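Acyl-coenzyme A thioesterase PaaI (Escherichia coli, PDB 2FS2) hydrolyses acyl-CoA thioesters of the phenylacetate degradation pathway, preferring ring-hydroxylated phenylacetyl-CoA substrates, and works as a homotetramer of hot dog-fold subunits. Local coordinates at residues Ala97-Arg102 / Tyr111-Val116. Sequence-based numbering, arbitrary orientation.
Sequences ATAQVR and YDIEIV
Val101 CA lies over one face of the Tyr111 ring, 4.1 Å from the centroid in a CH-pi contact, and Val101 CB touches Tyr111 CE2 at 3.4 Å, while the Arg102 guanidinium turns an edge to Asp112, its plane 70° from that of the carboxylate. Both pairs lie where strand 94-101 turns a corner, beside its antiparallel neighbour 108-116 in the hot dog-fold sheet. Ala99 and Tyr111 pack on helix 54-70; Ala99 CB presses tightly on Ile113 CG1 (3.4 Å), and Tyr111 OH hydrogen-bonds to Gln104 and Gln72. On the other face Asp112 and Glu114, with Arg102 beside them, meet the second subunit. Arg102, bent at chi2 (-55°) and chi3 (-52°), folds back across Asp112, and its NH1 makes a salt bridge to Asp112 OD2 from above the carboxylate plane at 3.0 Å. Further salt bridges join OD1 to Arg127, OD2 to Arg127 of the second subunit, and Arg102 NH2 to Glu114 of that subunit. With an alanine in place of this arginine, that Glu114 would probably lose its mate across the interface, and Asp112 one cationic partner. Backbone bonds join Gln100 to Asp112 and Thr98 to Glu114, where a water donates to Glu114 O and is also hydrogen-bonded to Thr98 OG1, 2.8 Å away.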
# COMPACT_ATOMS: atom_id res chain seq x y z
N ALA B 97 -6.67 18.28 -6.14
CA ALA B 97 -6.74 17.05 -5.31
C ALA B 97 -8.13 17.00 -4.67
O ALA B 97 -8.57 18.01 -4.04
CB ALA B 97 -5.60 17.02 -4.22
N THR B 98 -8.85 15.91 -4.92
CA THR B 98 -10.14 15.69 -4.36
C THR B 98 -10.05 14.50 -3.44
O THR B 98 -9.63 13.43 -3.86
CB THR B 98 -11.04 15.34 -5.44
OG1 THR B 98 -11.21 16.48 -6.33
CG2 THR B 98 -12.49 15.09 -5.00
N ALA B 99 -10.55 14.67 -2.21
CA ALA B 99 -10.47 13.63 -1.23
C ALA B 99 -11.89 13.24 -0.88
O ALA B 99 -12.71 14.10 -0.66
CB ALA B 99 -9.73 14.18 -0.06
N GLN B 100 -12.22 11.96 -0.79
CA GLN B 100 -13.58 11.50 -0.56
C GLN B 100 -13.47 10.39 0.51
O GLN B 100 -12.63 9.50 0.34
CB GLN B 100 -13.98 10.63 -1.73
CG GLN B 100 -14.56 11.20 -2.81
CD GLN B 100 -14.67 10.15 -3.91
OE1 GLN B 100 -15.48 9.23 -3.81
NE2 GLN B 100 -13.86 10.28 -4.91
N VAL B 101 -14.31 10.43 1.52
CA VAL B 101 -14.39 9.37 2.55
C VAL B 101 -14.93 8.06 1.85
O VAL B 101 -15.86 8.10 1.04
CB VAL B 101 -15.23 9.82 3.77
CG1 VAL B 101 -16.62 10.13 3.41
CG2 VAL B 101 -15.30 8.75 4.85
N ARG B 102 -14.24 6.94 2.07
CA ARG B 102 -14.78 5.56 1.77
C ARG B 102 -15.30 4.85 3.03
O ARG B 102 -16.19 4.10 2.94
CB ARG B 102 -13.61 4.70 1.28
CG ARG B 102 -12.92 5.32 0.05
CD ARG B 102 -13.86 5.63 -1.13
NE ARG B 102 -14.71 4.52 -1.58
CZ ARG B 102 -14.33 3.49 -2.40
NH1 ARG B 102 -13.11 3.37 -2.83
NH2 ARG B 102 -15.18 2.60 -2.86
N TYR B 111 -9.85 7.22 3.25
CA TYR B 111 -10.14 8.39 2.35
C TYR B 111 -9.33 8.16 1.09
O TYR B 111 -8.15 7.81 1.18
CB TYR B 111 -9.63 9.68 2.98
CG TYR B 111 -10.57 10.14 4.15
CD1 TYR B 111 -10.54 9.43 5.35
CD2 TYR B 111 -11.52 11.15 3.97
CE1 TYR B 111 -11.47 9.72 6.40
CE2 TYR B 111 -12.49 11.47 5.02
CZ TYR B 111 -12.38 10.76 6.24
OH TYR B 111 -13.29 10.94 7.20
N ASP B 112 -9.97 8.39 -0.04
CA ASP B 112 -9.36 8.24 -1.36
C ASP B 112 -9.16 9.65 -1.85
O ASP B 112 -10.10 10.44 -1.79
CB ASP B 112 -10.33 7.62 -2.28
CG ASP B 112 -10.26 6.09 -2.23
OD1 ASP B 112 -9.51 5.61 -1.33
OD2 ASP B 112 -10.84 5.29 -3.03
N ILE B 113 -7.98 9.91 -2.43
CA ILE B 113 -7.70 11.22 -2.94
C ILE B 113 -7.26 11.01 -4.42
O ILE B 113 -6.49 10.10 -4.76
CB ILE B 113 -6.52 11.91 -2.17
CG1 ILE B 113 -6.89 12.50 -0.80
CG2 ILE B 113 -5.86 13.03 -3.05
CD1 ILE B 113 -7.34 11.43 0.31
N GLU B 114 -7.72 11.87 -5.31
CA GLU B 114 -7.20 11.82 -6.69
C GLU B 114 -6.68 13.21 -7.04
O GLU B 114 -7.40 14.19 -6.86
CB GLU B 114 -8.34 11.42 -7.61
CG GLU B 114 -7.98 11.47 -9.13
CD GLU B 114 -8.93 10.65 -10.01
OE1 GLU B 114 -10.06 10.33 -9.50
OE2 GLU B 114 -8.57 10.31 -11.20
N ILE B 115 -5.52 13.26 -7.69
CA ILE B 115 -4.98 14.50 -8.22
C ILE B 115 -5.04 14.52 -9.77
O ILE B 115 -4.57 13.60 -10.42
CB ILE B 115 -3.48 14.80 -7.72
CG1 ILE B 115 -3.34 14.76 -6.17
CG2 ILE B 115 -2.95 16.17 -8.29
CD1 ILE B 115 -1.87 15.06 -5.67
N VAL B 116 -5.63 15.58 -10.31
CA VAL B 116 -5.97 15.72 -11.70
C VAL B 116 -5.39 17.05 -12.13
O VAL B 116 -5.36 18.00 -11.31
CB VAL B 116 -7.52 15.71 -11.80
CG1 VAL B 116 -8.01 16.24 -13.06
CG2 VAL B 116 -8.10 14.21 -11.64
O HOH W 1 -9.23 16.27 -8.30